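Side-chain contacts in AtxE2 (Asticcacaulis excentricus, PDB 5TXE), which hydrolyses the isopeptide bond of the lasso peptides astexin-2 and astexin-3, opening the threaded knots into linear peptides: residues A[494-497]-A[498-501]; A[248-251]-A[252-256]. The protein carries 1 engineered substitution. All blocks are in the same frame, centred on the assembly; numbering follows the deposited sequence.

Contact 1: A[494-497]-A[498-501]; sequences RNRW and NILH
The indole of Trp497 and the imidazole of His501, one helical turn apart, lie nearly parallel, their planes 29° from each other, but are slid so far apart that they barely overlap. They meet where Trp497 CE3 comes 3.7 Å from His501 NE2. Leu500 runs alongside the indole and brings its CD2 to 3.9 Å from Trp497 CZ3. On a neighbouring side of the helix, Ile499 CD1 sits over one face of the Arg496 guanidinium, near its rim and 4.1 Å from Arg496 NH2. This is the opening of helix 494-512 in the alpha/beta-hydrolase domain of a prolyl oligopeptidase relative. Arg496 forms a salt bridge with Asp528, next to Ala527, an engineered replacement of the nucleophile. Asn495 and Asn498 both hold CG anti to the backbone N (chi1 -164° and 173°), which lets Asn498 ND2 give a weak but fairly straight hydrogen bond to Asn495 OD1 (3.3 Å). Replacing His501 with an alanine would probably open a gap beside Trp497 CE3 and leave the six-membered ring of Trp497 freer to shift, although the backbone bond from His501 N to Trp497 O (2.8 Å) could remain.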
loop_
_atom_site.group_PDB
_atom_site.type_symbol
_atom_site.label_atom_id
_atom_site.label_comp_id
_atom_site.label_asym_id
_atom_site.label_seq_id
_atom_site.Cartn_x
_atom_site.Cartn_y
_atom_site.Cartn_z
ATOM N N ARG A 494 7.323 -23.166 1.653
ATOM C CA ARG A 494 6.004 -23.767 1.891
ATOM C C ARG A 494 4.890 -22.788 1.557
ATOM O O ARG A 494 3.998 -23.128 0.821
ATOM C CB ARG A 494 5.885 -24.312 3.350
ATOM C CG ARG A 494 6.572 -25.687 3.562
ATOM C CD ARG A 494 6.751 -26.134 5.050
ATOM N NE ARG A 494 5.420 -26.356 5.649
ATOM C CZ ARG A 494 5.122 -27.219 6.626
ATOM N NH1 ARG A 494 6.038 -28.001 7.182
ATOM N NH2 ARG A 494 3.868 -27.303 7.044
ATOM N N ASN A 495 4.968 -21.536 2.032
ATOM C CA ASN A 495 3.901 -20.610 1.712
ATOM C C ASN A 495 3.860 -20.195 0.236
ATOM O O ASN A 495 2.789 -19.941 -0.300
ATOM C CB ASN A 495 3.912 -19.365 2.608
ATOM C CG ASN A 495 2.580 -18.601 2.533
ATOM O OD1 ASN A 495 1.507 -19.209 2.565
ATOM N ND2 ASN A 495 2.648 -17.298 2.407
ATOM N N ARG A 496 5.004 -20.144 -0.428
ATOM C CA ARG A 496 4.978 -19.791 -1.795
ATOM C C ARG A 496 4.262 -20.827 -2.571
ATOM O O ARG A 496 3.550 -20.504 -3.543
ATOM C CB ARG A 496 6.396 -19.685 -2.354
ATOM C CG ARG A 496 6.574 -18.530 -3.278
ATOM C CD ARG A 496 6.679 -17.359 -2.335
ATOM N NE ARG A 496 5.912 -16.273 -2.732
ATOM C CZ ARG A 496 5.838 -15.146 -2.056
ATOM N NH1 ARG A 496 6.507 -14.977 -0.940
ATOM N NH2 ARG A 496 5.111 -14.170 -2.543
ATOM N N TRP A 497 4.460 -22.108 -2.202
ATOM C CA TRP A 497 3.641 -23.184 -2.839
ATOM C C TRP A 497 2.141 -23.040 -2.560
ATOM O O TRP A 497 1.316 -23.295 -3.409
ATOM C CB TRP A 497 4.080 -24.552 -2.372
ATOM C CG TRP A 497 5.267 -25.076 -3.051
ATOM C CD1 TRP A 497 6.545 -25.282 -2.517
ATOM C CD2 TRP A 497 5.301 -25.551 -4.380
ATOM N NE1 TRP A 497 7.348 -25.849 -3.478
ATOM C CE2 TRP A 497 6.604 -26.019 -4.626
ATOM C CE3 TRP A 497 4.351 -25.617 -5.397
ATOM C CZ2 TRP A 497 6.973 -26.531 -5.839
ATOM C CZ3 TRP A 497 4.722 -26.138 -6.601
ATOM C CH2 TRP A 497 6.018 -26.588 -6.821
ATOM N N ASN A 498 1.778 -22.667 -1.346
ATOM C CA ASN A 498 0.343 -22.452 -1.035
ATOM C C ASN A 498 -0.232 -21.343 -1.915
ATOM O O ASN A 498 -1.398 -21.406 -2.400
ATOM C CB ASN A 498 0.194 -22.052 0.438
ATOM C CG ASN A 498 -1.254 -21.649 0.821
ATOM O OD1 ASN A 498 -2.234 -22.353 0.515
ATOM N ND2 ASN A 498 -1.378 -20.500 1.513
ATOM N N ILE A 499 0.562 -20.287 -2.100
ATOM C CA ILE A 499 0.133 -19.236 -3.021
ATOM C C ILE A 499 -0.025 -19.732 -4.453
ATOM O O ILE A 499 -1.033 -19.475 -5.127
ATOM C CB ILE A 499 1.061 -18.005 -2.925
ATOM C CG1 ILE A 499 0.842 -17.363 -1.569
ATOM C CG2 ILE A 499 0.712 -16.994 -4.024
ATOM C CD1 ILE A 499 1.978 -16.491 -1.126
ATOM N N LEU A 500 0.978 -20.426 -4.938
ATOM C CA LEU A 500 0.929 -20.874 -6.331
ATOM C C LEU A 500 -0.227 -21.862 -6.547
ATOM O O LEU A 500 -0.959 -21.788 -7.558
ATOM C CB LEU A 500 2.219 -21.524 -6.712
ATOM C CG LEU A 500 2.269 -22.118 -8.107
ATOM C CD1 LEU A 500 2.075 -21.091 -9.176
ATOM C CD2 LEU A 500 3.592 -22.786 -8.326
ATOM N N HIS A 501 -0.408 -22.764 -5.585
ATOM C CA HIS A 501 -1.506 -23.734 -5.687
ATOM C C HIS A 501 -2.821 -23.042 -5.631
ATOM O O HIS A 501 -3.762 -23.452 -6.307
ATOM C CB HIS A 501 -1.440 -24.748 -4.565
ATOM C CG HIS A 501 -0.346 -25.766 -4.687
ATOM N ND1 HIS A 501 0.035 -26.339 -5.883
ATOM C CD2 HIS A 501 0.408 -26.356 -3.736
ATOM C CE1 HIS A 501 0.989 -27.224 -5.667
ATOM N NE2 HIS A 501 1.238 -27.249 -4.372
#

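Contact 2: A[248-251]-A[252-256]; sequences EVAR and LREKP
With CG anti to its own carbonyl carbon (chi1 -76°) and the chain extended beyond it, Glu254 reaches back along the helix, so that OE2 comes 3.6 Å from the methyl CB of Ala250. The approach is a carboxylate oxygen against a methyl group, four residues apart, and involves no polar partner on the alanine side. Closer to the backbone, Glu254 CB lies 3.4 Å from Ala250 O, the same oxygen that accepts the hydrogen bond from Glu254 N (3.0 Å). Leu252 takes a different course: CG stands anti to the backbone N (chi1 -173°), and while its CB rests against Val249 O, the two methyls turn off toward the neighbouring sheet.

These residues form the last turn of helix 246-253, and Glu254 is the first to leave helical backbone angles. The helix follows strand 240-243, the edge of a four-stranded antiparallel sheet of the kind that forms one blade of the beta-propeller in prolyl oligopeptidases. There the buried Leu252 side chain meets Tyr231, Ile185 and Gln177 on the other strands, and Glu248 forms a salt bridge with Arg242 on the edge strand.

Val249 O accepts two backbone hydrogen bonds, one from Arg253 N at 2.8 Å and one from Leu252 N at 2.9 Å, whose donor stands well above the carbonyl plane. Leu252 N alone leans in this way toward the carbonyl three residues back, and its bond to Glu248 O is weak (3.4 Å); the regular i to i+4 spacing resumes at Arg253 N and Glu254 N. Arg253 contributes mainly its CB, 3.5 Å from Val249 O, before its extended chain leads off toward a weak hydrogen bond with Tyr231.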
loop_
_atom_site.group_PDB
_atom_site.type_symbol
_atom_site.label_atom_id
_atom_site.label_comp_id
_atom_site.label_asym_id
_atom_site.label_seq_id
_atom_site.Cartn_x
_atom_site.Cartn_y
_atom_site.Cartn_z
ATOM N N GLU A 248 4.232 19.683 26.608
ATOM C CA GLU A 248 4.044 20.013 25.197
ATOM C C GLU A 248 4.535 18.910 24.234
ATOM O O GLU A 248 3.848 18.532 23.279
ATOM C CB GLU A 248 4.787 21.298 24.898
ATOM C CG GLU A 248 4.074 22.496 25.513
ATOM C CD GLU A 248 4.939 23.727 25.467
ATOM O OE1 GLU A 248 6.165 23.579 25.301
ATOM O OE2 GLU A 248 4.408 24.835 25.570
ATOM N N VAL A 249 5.721 18.396 24.524
ATOM C CA VAL A 249 6.287 17.322 23.778
ATOM C C VAL A 249 5.381 16.100 23.767
ATOM O O VAL A 249 5.083 15.568 22.681
ATOM C CB VAL A 249 7.630 16.921 24.340
ATOM C CG1 VAL A 249 8.045 15.574 23.759
ATOM C CG2 VAL A 249 8.680 17.988 24.056
ATOM N N ALA A 250 4.943 15.638 24.932
ATOM C CA ALA A 250 3.993 14.517 24.935
ATOM C C ALA A 250 2.716 14.824 24.114
ATOM O O ALA A 250 2.188 13.941 23.448
ATOM C CB ALA A 250 3.676 14.107 26.356
ATOM N N ARG A 251 2.223 16.064 24.099
ATOM C CA ARG A 251 1.045 16.387 23.213
ATOM C C ARG A 251 1.328 16.132 21.709
ATOM O O ARG A 251 0.405 16.013 20.887
ATOM C CB ARG A 251 0.476 17.827 23.390
ATOM C CG ARG A 251 -1.025 17.838 23.736
ATOM C CD ARG A 251 -1.845 19.095 23.449
ATOM N NE ARG A 251 -1.349 20.287 24.144
ATOM C CZ ARG A 251 -1.855 21.514 23.963
ATOM N NH1 ARG A 251 -2.861 21.712 23.102
ATOM N NH2 ARG A 251 -1.347 22.553 24.628
ATOM N N LEU A 252 2.604 16.097 21.337
ATOM C CA LEU A 252 2.970 15.755 19.982
ATOM C C LEU A 252 3.342 14.266 19.863
ATOM O O LEU A 252 2.933 13.629 18.914
ATOM C CB LEU A 252 4.097 16.682 19.466
ATOM C CG LEU A 252 4.526 16.605 17.986
ATOM C CD1 LEU A 252 3.389 16.921 17.080
ATOM C CD2 LEU A 252 5.648 17.556 17.653
ATOM N N ARG A 253 4.095 13.741 20.822
ATOM C CA ARG A 253 4.646 12.374 20.796
ATOM C C ARG A 253 3.572 11.270 20.957
ATOM O O ARG A 253 3.582 10.273 20.228
ATOM C CB ARG A 253 5.675 12.216 21.924
ATOM C CG ARG A 253 6.935 11.497 21.516
ATOM C CD ARG A 253 7.892 11.188 22.662
ATOM N NE ARG A 253 8.651 9.987 22.296
ATOM C CZ ARG A 253 9.576 9.924 21.320
ATOM N NH1 ARG A 253 9.928 11.006 20.615
ATOM N NH2 ARG A 253 10.184 8.771 21.041
ATOM N N GLU A 254 2.678 11.435 21.931
ATOM C CA GLU A 254 1.634 10.443 22.192
ATOM C C GLU A 254 0.629 10.427 21.035
ATOM O O GLU A 254 0.172 11.464 20.599
ATOM C CB GLU A 254 0.850 10.768 23.476
ATOM C CG GLU A 254 1.535 10.477 24.814
ATOM C CD GLU A 254 0.626 10.845 25.998
ATOM O OE1 GLU A 254 -0.518 10.323 26.057
ATOM O OE2 GLU A 254 1.033 11.664 26.865
ATOM N N LYS A 255 0.293 9.249 20.552
ATOM C CA LYS A 255 -0.825 9.087 19.620
ATOM C C LYS A 255 -2.034 8.399 20.298
ATOM O O LYS A 255 -1.871 7.491 21.086
ATOM C CB LYS A 255 -0.369 8.261 18.418
ATOM C CG LYS A 255 -1.428 8.136 17.322
ATOM C CD LYS A 255 -1.063 7.052 16.307
ATOM C CE LYS A 255 -0.119 7.622 15.253
ATOM N NZ LYS A 255 0.578 6.560 14.488
ATOM N N PRO A 256 -3.259 8.814 19.975
ATOM C CA PRO A 256 -4.371 7.964 20.440
ATOM C C PRO A 256 -4.273 6.497 19.919
ATOM O O PRO A 256 -3.859 6.262 18.784
ATOM C CB PRO A 256 -5.633 8.678 19.891
ATOM C CG PRO A 256 -5.180 10.048 19.469
ATOM C CD PRO A 256 -3.714 9.937 19.138
#

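The two contacts show how one element, a short run of helix, takes on different chemistry according to its place. Contact 1 is partly buried at the start of a long helix in the catalytic domain, and its residues combine aromatic, aliphatic and amide pairings. Contact 2 is a surface turn ending a short helix on a sheet that probably forms a propeller blade; it shares the helical backbone bonds but adds little between side chains beyond the Glu254 carboxylate against the Ala250 methyl. Charged groups in both look outside their own segments, Arg496 to a helix beside the active site and Glu248 to the adjoining edge strand. Their centres are about 43 Å apart, on opposite sides of the chain's centre.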